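Local atomic coordinates of dihydrodipicolinate synthase (Bacteroides thetaiotaomicron, PDB entry 4XKY), a protein that probably catalyses an aldolase-type reaction through a Schiff base with pyruvate, either dihydrodipicolinate synthesis for lysine production or the related cleavage of N-acetylneuraminate. Residues 194-197 and 198-202; 235-238 and 239-242; 291-294 and 295-299. One frame throughout, in Å; residues are numbered along the deposited sequence.

Contact 1: 194-197 and 198-202; sequences EIMA and ESVLL
Ser199 grips the carbonyl of Ile195 twice, through its side chain and its backbone. Its hydroxyl OG donates to Ile195 O at 2.6 Å, and its own N-H reaches the same oxygen with N to O at 3.0 Å. The two donors come from opposite faces of the carbonyl plane, so they share the acceptor without competing for one place. The hydroxyl gets there because OG stands anti to the carbonyl carbon and beside the backbone N (chi1 -51°), toward the N-terminal end of the helix. Ile195 is the N-cap residue of helix 196-201, the short helix that links strands 187-190 and 206-207 in a beta-alpha-beta unit of the TIM barrel. The next two carbonyls are met in ordinary helical fashion, Met196 O by Val200 N at 2.8 Å and Ala197 O by Leu201 N at 3.0 Å. One residue before Ile195 the i to i+4 pattern breaks, and a water stands between Glu194 O and Glu198 N. It accepts from Glu198 N at 2.8 Å and can donate to Glu194 O or, at 3.3 Å, to Glu198 OE2, though the acceptors in reach outnumber its protons. Glu194 O has a second donor from helix 231-247, while the carboxylate of Glu194 turns away to Ser245 OG. Glu198 holds CG between its backbone N and carbonyl carbon (chi1 81°), which swings the extended chain back across Ile195, with OE2 3.7 Å from Ile195 CG2. Its OE1 lies near an acidic side chain of a neighbouring subunit; that proximity in a buried setting may raise the affinity of one of the two acids for a proton. On another side of the helix Met196 SD lies alongside Val200 CG2, and both side chains pack on helix 216-227.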
ATOM      1  N   GLU A 194       3.010  15.028  18.638  1.00 31.43           N
ATOM      2  CA  GLU A 194       4.000  15.879  17.989  1.00 32.06           C
ATOM      3  C   GLU A 194       3.349  17.071  17.235  1.00 32.91           C
ATOM      4  O   GLU A 194       3.988  18.079  16.994  1.00 32.95           O
ATOM      5  CB  GLU A 194       4.889  15.038  17.065  1.00 33.04           C
ATOM      6  CG  GLU A 194       5.705  13.959  17.805  1.00 33.18           C
ATOM      7  CD  GLU A 194       4.994  12.630  17.916  1.00 33.87           C
ATOM      8  OE1 GLU A 194       3.750  12.564  17.688  1.00 31.40           O
ATOM      9  OE2 GLU A 194       5.701  11.642  18.213  1.00 37.30           O
ATOM     10  N   ILE A 195       2.063  16.967  16.912  1.00 32.83           N
ATOM     11  CA  ILE A 195       1.378  18.007  16.149  1.00 32.43           C
ATOM     12  C   ILE A 195       0.176  18.604  16.893  1.00 32.00           C
ATOM     13  O   ILE A 195      -0.673  19.271  16.281  1.00 30.11           O
ATOM     14  CB  ILE A 195       0.892  17.467  14.795  1.00 32.23           C
ATOM     15  CG1 ILE A 195       0.007  16.225  14.978  1.00 33.58           C
ATOM     16  CG2 ILE A 195       2.082  17.198  13.906  1.00 33.22           C
ATOM     17  CD1 ILE A 195      -0.766  15.818  13.734  1.00 33.63           C
ATOM     18  N   MET A 196       0.109  18.356  18.194  1.00 30.95           N
ATOM     19  CA  MET A 196      -0.962  18.900  19.020  1.00 32.95           C
ATOM     20  C   MET A 196      -0.870  20.407  19.071  1.00 33.03           C
ATOM     21  O   MET A 196      -1.878  21.096  18.912  1.00 33.23           O
ATOM     22  CB  MET A 196      -0.882  18.343  20.443  1.00 34.17           C
ATOM     23  CG  MET A 196      -1.979  18.795  21.395  1.00 34.90           C
ATOM     24  SD  MET A 196      -1.493  20.219  22.420  1.00 38.26           S
ATOM     25  CE  MET A 196      -0.262  19.519  23.512  1.00 37.51           C
ATOM     26  N   ALA A 197       0.330  20.917  19.336  1.00 33.85           N
ATOM     27  CA  ALA A 197       0.514  22.356  19.482  1.00 35.54           C
ATOM     28  C   ALA A 197       0.127  23.080  18.199  1.00 36.33           C
ATOM     29  O   ALA A 197      -0.580  24.087  18.234  1.00 35.52           O
ATOM     30  CB  ALA A 197       1.945  22.684  19.860  1.00 36.70           C
ATOM     31  N   GLU A 198       0.554  22.557  17.053  1.00 35.88           N
ATOM     32  CA  GLU A 198       0.278  23.285  15.831  1.00 37.72           C
ATOM     33  C   GLU A 198      -1.215  23.182  15.477  1.00 36.03           C
ATOM     34  O   GLU A 198      -1.802  24.140  14.990  1.00 36.37           O
ATOM     35  CB  GLU A 198       1.199  22.839  14.706  1.00 39.47           C
ATOM     36  CG  GLU A 198       0.791  21.575  13.996  1.00 40.56           C
ATOM     37  CD  GLU A 198       1.914  21.076  13.109  1.00 44.07           C
ATOM     38  OE1 GLU A 198       1.706  20.966  11.875  1.00 48.41           O
ATOM     39  OE2 GLU A 198       3.009  20.820  13.655  1.00 43.06           O
ATOM     40  N   SER A 199      -1.831  22.038  15.762  1.00 34.01           N
ATOM     41  CA  SER A 199      -3.246  21.863  15.464  1.00 34.35           C
ATOM     42  C   SER A 199      -4.073  22.737  16.396  1.00 34.74           C
ATOM     43  O   SER A 199      -5.028  23.364  15.959  1.00 32.95           O
ATOM     44  CB  SER A 199      -3.660  20.406  15.606  1.00 34.82           C
ATOM     45  OG  SER A 199      -2.796  19.550  14.872  1.00 34.77           O
ATOM     46  N   VAL A 200      -3.695  22.812  17.677  1.00 33.99           N
ATOM     47  CA  VAL A 200      -4.462  23.640  18.613  1.00 35.47           C
ATOM     48  C   VAL A 200      -4.330  25.123  18.256  1.00 37.21           C
ATOM     49  O   VAL A 200      -5.306  25.863  18.293  1.00 38.12           O
ATOM     50  CB  VAL A 200      -4.074  23.383  20.086  1.00 34.85           C
ATOM     51  CG1 VAL A 200      -4.731  24.391  21.021  1.00 36.32           C
ATOM     52  CG2 VAL A 200      -4.519  21.995  20.498  1.00 34.14           C
ATOM     53  N   LEU A 201      -3.134  25.549  17.873  1.00 38.93           N
ATOM     54  CA  LEU A 201      -2.919  26.940  17.472  1.00 39.67           C
ATOM     55  C   LEU A 201      -3.927  27.396  16.446  1.00 39.94           C
ATOM     56  O   LEU A 201      -4.353  28.555  16.450  1.00 38.63           O
ATOM     57  CB  LEU A 201      -1.517  27.137  16.903  1.00 40.47           C
ATOM     58  CG  LEU A 201      -0.465  27.450  17.954  1.00 41.77           C
ATOM     59  CD1 LEU A 201       0.921  27.265  17.364  1.00 41.40           C
ATOM     60  CD2 LEU A 201      -0.627  28.870  18.477  1.00 42.45           C
ATOM     61  N   LEU A 202      -4.270  26.477  15.556  1.00 41.07           N
ATOM     62  CA  LEU A 202      -5.248  26.709  14.505  1.00 43.31           C
ATOM     63  C   LEU A 202      -6.630  26.184  14.870  1.00 43.76           C
ATOM     64  O   LEU A 202      -7.410  25.850  13.993  1.00 44.45           O
ATOM     65  CB  LEU A 202      -4.784  26.025  13.221  1.00 43.80           C
ATOM     66  CG  LEU A 202      -3.963  26.891  12.292  1.00 46.94           C
ATOM     67  CD1 LEU A 202      -2.650  27.309  12.923  1.00 46.62           C
ATOM     68  CD2 LEU A 202      -3.714  26.105  11.017  1.00 49.40           C
TER
HETATM   69  O   HOH W   1       2.811  20.865  16.929  1.00 44.96           O

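Contact 2: 235-238 and 239-242; sequences RRLQ and EKVM
Gln238 lies alongside Met242 one helical turn on, its amide nitrogen NE2 3.5 Å from Met242 SD and its carboxamide carbon passing Met242 CG. Gln238 bends at its second torsion (chi2 65°), which brings the amide over the thioether instead of extending outward, and NE2 hydrogen-bonds to Glu194 O. A leucine in its place would lack that N-H, and the carbonyl of Glu194 would probably lose one of its donors where helix 231-247 meets the start of helix 196-201. All eight residues belong to helix 231-247, as the i to i+4 bonds attest: Val241 N meets Leu237 O at 3.0 Å with an N-H...O angle of 177°, and Met242 N meets Gln238 O at 2.7 Å. Leu237, Gln238 and Val241 face helix 216-227, two of them resting on Leu222. The exposed flank instead carries Arg236 and Lys240 side by side, NH1 and NZ 4.0 Å apart. A water at the guanidinium edge accepts from Arg236 NH1 at 2.9 Å and weakly from Lys240 NZ, and Arg236 NH2 forms a salt bridge with Glu233, which probably lessen the repulsion. Leu237 CD2 lies 3.6 Å above the plane, toward the rim of the guanidinium.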
ATOM      1  N   ARG A 235       7.096  27.139  21.856  1.00 44.52           N
ATOM      2  CA  ARG A 235       8.415  26.686  21.395  1.00 45.56           C
ATOM      3  C   ARG A 235       9.200  25.918  22.456  1.00 45.05           C
ATOM      4  O   ARG A 235       9.786  24.887  22.159  1.00 45.02           O
ATOM      5  CB  ARG A 235       9.245  27.846  20.830  1.00 47.94           C
ATOM      6  CG  ARG A 235       8.812  28.233  19.419  1.00 49.92           C
ATOM      7  CD  ARG A 235       9.703  29.304  18.801  1.00 52.97           C
ATOM      8  NE  ARG A 235       9.648  30.554  19.557  1.00 53.31           N
ATOM      9  CZ  ARG A 235       8.869  31.604  19.280  1.00 53.91           C
ATOM     10  NH1 ARG A 235       8.046  31.608  18.227  1.00 52.68           N
ATOM     11  NH2 ARG A 235       8.915  32.673  20.075  1.00 53.30           N
ATOM     12  N   ARG A 236       9.207  26.415  23.685  1.00 45.63           N
ATOM     13  CA  ARG A 236       9.959  25.776  24.753  1.00 46.52           C
ATOM     14  C   ARG A 236       9.431  24.373  25.019  1.00 45.53           C
ATOM     15  O   ARG A 236      10.206  23.414  25.137  1.00 44.73           O
ATOM     16  CB  ARG A 236       9.848  26.605  26.032  1.00 48.31           C
ATOM     17  CG  ARG A 236      10.799  26.152  27.133  1.00 49.80           C
ATOM     18  CD  ARG A 236      10.784  27.110  28.308  1.00 50.76           C
ATOM     19  NE  ARG A 236       9.535  27.067  29.064  1.00 50.67           N
ATOM     20  CZ  ARG A 236       9.214  26.127  29.952  1.00 50.60           C
ATOM     21  NH1 ARG A 236      10.037  25.112  30.201  1.00 50.85           N
ATOM     22  NH2 ARG A 236       8.059  26.204  30.600  1.00 50.21           N
ATOM     23  N   LEU A 237       8.102  24.275  25.107  1.00 44.43           N
ATOM     24  CA  LEU A 237       7.433  23.019  25.455  1.00 42.04           C
ATOM     25  C   LEU A 237       7.394  22.046  24.287  1.00 39.94           C
ATOM     26  O   LEU A 237       7.518  20.843  24.491  1.00 39.06           O
ATOM     27  CB  LEU A 237       6.033  23.286  26.005  1.00 41.49           C
ATOM     28  CG  LEU A 237       6.042  24.101  27.309  1.00 43.11           C
ATOM     29  CD1 LEU A 237       4.634  24.398  27.806  1.00 42.88           C
ATOM     30  CD2 LEU A 237       6.847  23.420  28.408  1.00 44.07           C
ATOM     31  N   GLN A 238       7.232  22.555  23.067  1.00 38.65           N
ATOM     32  CA  GLN A 238       7.318  21.693  21.885  1.00 38.35           C
ATOM     33  C   GLN A 238       8.680  20.961  21.828  1.00 39.50           C
ATOM     34  O   GLN A 238       8.739  19.782  21.458  1.00 39.69           O
ATOM     35  CB  GLN A 238       7.047  22.486  20.589  1.00 37.67           C
ATOM     36  CG  GLN A 238       7.094  21.668  19.302  1.00 35.33           C
ATOM     37  CD  GLN A 238       5.988  20.620  19.217  1.00 35.75           C
ATOM     38  OE1 GLN A 238       5.130  20.517  20.103  1.00 36.18           O
ATOM     39  NE2 GLN A 238       6.006  19.835  18.154  1.00 34.04           N
ATOM     40  N   GLU A 239       9.758  21.637  22.209  1.00 42.75           N
ATOM     41  CA  GLU A 239      11.082  21.011  22.174  1.00 44.93           C
ATOM     42  C   GLU A 239      11.155  19.831  23.139  1.00 43.69           C
ATOM     43  O   GLU A 239      11.772  18.811  22.821  1.00 44.41           O
ATOM     44  CB  GLU A 239      12.213  22.010  22.467  1.00 50.60           C
ATOM     45  CG  GLU A 239      13.600  21.347  22.569  1.00 54.94           C
ATOM     46  CD  GLU A 239      14.784  22.291  22.346  1.00 60.98           C
ATOM     47  OE1 GLU A 239      14.639  23.517  22.530  1.00 66.03           O
ATOM     48  OE2 GLU A 239      15.886  21.801  21.999  1.00 66.61           O
ATOM     49  N   LYS A 240      10.534  19.969  24.309  1.00 41.55           N
ATOM     50  CA  LYS A 240      10.478  18.867  25.269  1.00 40.63           C
ATOM     51  C   LYS A 240       9.624  17.717  24.725  1.00 37.49           C
ATOM     52  O   LYS A 240      10.034  16.555  24.772  1.00 36.54           O
ATOM     53  CB  LYS A 240       9.915  19.332  26.614  1.00 42.41           C
ATOM     54  CG  LYS A 240      10.838  20.236  27.415  1.00 47.11           C
ATOM     55  CD  LYS A 240      10.248  20.456  28.805  1.00 49.88           C
ATOM     56  CE  LYS A 240      10.698  21.758  29.450  1.00 52.92           C
ATOM     57  NZ  LYS A 240      12.059  21.610  30.032  1.00 55.97           N
ATOM     58  N   VAL A 241       8.430  18.033  24.226  1.00 35.90           N
ATOM     59  CA  VAL A 241       7.625  17.019  23.562  1.00 34.55           C
ATOM     60  C   VAL A 241       8.421  16.343  22.452  1.00 35.05           C
ATOM     61  O   VAL A 241       8.392  15.119  22.354  1.00 35.38           O
ATOM     62  CB  VAL A 241       6.297  17.580  23.032  1.00 34.57           C
ATOM     63  CG1 VAL A 241       5.587  16.571  22.141  1.00 34.64           C
ATOM     64  CG2 VAL A 241       5.390  17.911  24.203  1.00 34.31           C
ATOM     65  N   MET A 242       9.171  17.092  21.638  1.00 35.56           N
ATOM     66  CA  MET A 242       9.886  16.423  20.535  1.00 35.57           C
ATOM     67  C   MET A 242      11.065  15.586  21.036  1.00 36.76           C
ATOM     68  O   MET A 242      11.409  14.573  20.426  1.00 37.97           O
ATOM     69  CB  MET A 242      10.294  17.380  19.409  1.00 36.58           C
ATOM     70  CG  MET A 242       9.135  17.965  18.597  1.00 35.96           C
ATOM     71  SD  MET A 242       7.835  16.830  18.029  1.00 38.20           S
ATOM     72  CE  MET A 242       8.836  15.738  17.013  1.00 39.31           C
TER
HETATM   73  O   HOH W   2      12.878  24.750  29.619  1.00 58.76           O

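Contact 3: 291-294 and 295-299; sequences IWKA and LQNLG
The last helix of the chain, 285-298, carries a stack on its exposed side in which the amide of Gln296 lies over the indole of Trp292. Gln296 CG is 4.0 Å from the centroid of the six-membered ring and 20° off its normal, a CH-pi contact, and the amide plane is inclined only 27° to the ring. Trp292 NE1 and Gln296 NE2 approach to 3.3 Å, but both are donors, so the pair is stacked and not hydrogen-bonded. With CG anti to its own backbone N (chi1 176°), the indole stands alongside the turn that follows, where Gln296 can cover it. The two residues are one helical turn apart, as the bond from Gln296 N to Trp292 O (2.9 Å) shows. Leu295 CD1 meets Trp292 CE3 obliquely at 4.2 Å, and both side chains touch Leu268 of helix 257-268, tying together two helices that follow the barrel. Lys293 crosses Asn297, with CE 3.7 Å from ND2. Towards the C-terminal end Leu298 N bonds to Ala294 O at 3.1 Å, while the side chains of Ala294 and Leu298 turn to helix 231-247.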
ATOM      1  N   ILE A 291      15.927   3.452  28.319  1.00 29.86           N
ATOM      2  CA  ILE A 291      14.790   4.295  28.570  1.00 28.11           C
ATOM      3  C   ILE A 291      15.080   5.104  29.840  1.00 28.51           C
ATOM      4  O   ILE A 291      14.807   6.270  29.870  1.00 27.78           O
ATOM      5  CB  ILE A 291      13.468   3.489  28.690  1.00 27.09           C
ATOM      6  CG1 ILE A 291      13.094   2.871  27.338  1.00 26.27           C
ATOM      7  CG2 ILE A 291      12.345   4.381  29.198  1.00 26.68           C
ATOM      8  CD1 ILE A 291      12.473   3.815  26.342  1.00 25.93           C
ATOM      9  N   TRP A 292      15.637   4.491  30.882  1.00 30.29           N
ATOM     10  CA  TRP A 292      15.969   5.222  32.119  1.00 32.96           C
ATOM     11  C   TRP A 292      16.930   6.406  31.832  1.00 36.16           C
ATOM     12  O   TRP A 292      16.689   7.537  32.269  1.00 35.95           O
ATOM     13  CB  TRP A 292      16.536   4.258  33.175  1.00 33.07           C
ATOM     14  CG  TRP A 292      17.008   4.901  34.461  1.00 34.15           C
ATOM     15  CD1 TRP A 292      18.257   4.819  34.990  1.00 35.07           C
ATOM     16  CD2 TRP A 292      16.230   5.685  35.386  1.00 34.25           C
ATOM     17  NE1 TRP A 292      18.320   5.516  36.173  1.00 35.70           N
ATOM     18  CE2 TRP A 292      17.092   6.067  36.435  1.00 36.10           C
ATOM     19  CE3 TRP A 292      14.902   6.128  35.407  1.00 34.88           C
ATOM     20  CZ2 TRP A 292      16.665   6.866  37.524  1.00 36.89           C
ATOM     21  CZ3 TRP A 292      14.470   6.928  36.490  1.00 36.71           C
ATOM     22  CH2 TRP A 292      15.357   7.279  37.532  1.00 36.70           C
ATOM     23  N   LYS A 293      17.989   6.137  31.071  1.00 38.53           N
ATOM     24  CA  LYS A 293      18.933   7.181  30.626  1.00 41.85           C
ATOM     25  C   LYS A 293      18.223   8.313  29.906  1.00 38.63           C
ATOM     26  O   LYS A 293      18.474   9.502  30.146  1.00 36.35           O
ATOM     27  CB  LYS A 293      19.982   6.569  29.685  1.00 47.06           C
ATOM     28  CG  LYS A 293      20.938   7.555  29.021  1.00 53.43           C
ATOM     29  CD  LYS A 293      21.774   8.288  30.060  1.00 60.04           C
ATOM     30  CE  LYS A 293      22.888   9.118  29.441  1.00 64.38           C
ATOM     31  NZ  LYS A 293      24.065   9.087  30.349  1.00 68.58           N
ATOM     32  N   ALA A 294      17.349   7.944  28.986  1.00 37.42           N
ATOM     33  CA  ALA A 294      16.539   8.936  28.298  1.00 36.75           C
ATOM     34  C   ALA A 294      15.711   9.783  29.280  1.00 36.62           C
ATOM     35  O   ALA A 294      15.616  11.009  29.118  1.00 35.88           O
ATOM     36  CB  ALA A 294      15.621   8.262  27.293  1.00 36.99           C
ATOM     37  N   LEU A 295      15.100   9.129  30.273  1.00 34.74           N
ATOM     38  CA  LEU A 295      14.266   9.841  31.235  1.00 35.77           C
ATOM     39  C   LEU A 295      15.104  10.793  32.063  1.00 37.55           C
ATOM     40  O   LEU A 295      14.695  11.918  32.280  1.00 35.91           O
ATOM     41  CB  LEU A 295      13.518   8.900  32.180  1.00 35.50           C
ATOM     42  CG  LEU A 295      12.246   8.227  31.671  1.00 34.60           C
ATOM     43  CD1 LEU A 295      11.816   7.183  32.696  1.00 33.82           C
ATOM     44  CD2 LEU A 295      11.122   9.238  31.454  1.00 34.45           C
ATOM     45  N   GLN A 296      16.287  10.357  32.485  1.00 39.06           N
ATOM     46  CA  GLN A 296      17.164  11.225  33.255  1.00 41.55           C
ATOM     47  C   GLN A 296      17.648  12.435  32.449  1.00 43.41           C
ATOM     48  O   GLN A 296      17.926  13.485  33.018  1.00 42.31           O
ATOM     49  CB  GLN A 296      18.369  10.461  33.751  1.00 43.69           C
ATOM     50  CG  GLN A 296      18.087   9.330  34.725  1.00 45.11           C
ATOM     51  CD  GLN A 296      19.367   8.554  35.019  1.00 49.11           C
ATOM     52  OE1 GLN A 296      20.007   8.036  34.102  1.00 53.56           O
ATOM     53  NE2 GLN A 296      19.767   8.501  36.291  1.00 49.69           N
ATOM     54  N   ASN A 297      17.769  12.272  31.138  1.00 44.26           N
ATOM     55  CA  ASN A 297      18.138  13.372  30.245  1.00 47.19           C
ATOM     56  C   ASN A 297      17.015  14.346  29.924  1.00 48.45           C
ATOM     57  O   ASN A 297      17.282  15.448  29.471  1.00 49.33           O
ATOM     58  CB  ASN A 297      18.689  12.834  28.933  1.00 47.80           C
ATOM     59  CG  ASN A 297      20.094  12.297  29.065  1.00 51.05           C
ATOM     60  OD1 ASN A 297      20.762  12.464  30.088  1.00 55.71           O
ATOM     61  ND2 ASN A 297      20.554  11.647  28.021  1.00 53.02           N
ATOM     62  N   LEU A 298      15.764  13.944  30.113  1.00 50.50           N
ATOM     63  CA  LEU A 298      14.666  14.908  30.094  1.00 53.57           C
ATOM     64  C   LEU A 298      14.728  15.724  31.364  1.00 58.80           C
ATOM     65  O   LEU A 298      14.647  16.943  31.336  1.00 63.88           O
ATOM     66  CB  LEU A 298      13.313  14.213  30.059  1.00 51.62           C
ATOM     67  CG  LEU A 298      13.064  13.262  28.904  1.00 50.20           C
ATOM     68  CD1 LEU A 298      11.708  12.629  29.123  1.00 50.17           C
ATOM     69  CD2 LEU A 298      13.137  13.965  27.562  1.00 50.02           C
ATOM     70  N   GLY A 299      14.888  15.005  32.470  1.00 63.36           N
ATOM     71  CA  GLY A 299      14.782  15.535  33.824  1.00 65.74           C
ATOM     72  C   GLY A 299      14.353  14.411  34.758  1.00 66.94           C
ATOM     73  O   GLY A 299      14.273  14.584  35.972  1.00 70.24           O
TER

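From the N terminus the contacts come in series, 194-202, then 235-242, then 291-299. Contacts 2 and 3 lie along single helices, while contact 1 takes in a short helix with the residues leading in and out; none closes a long loop, nests in or crosses another. Contact 1 spans helix 196-201 between strands 187-190 and 206-207; contact 2 lies in helix 231-247, and contact 3 ends the C-terminal helix. Contacts 1 and 2 touch directly, with centres 12 Å apart, and Ala197 CB and Gln238 OE1 belong to their shared boundary. Contact 3 meets neither: its nearest atoms are about 5 Å from contact 2. Its link is indirect, through Gln243 and Ile244, just beyond contact 2, which receive Leu298.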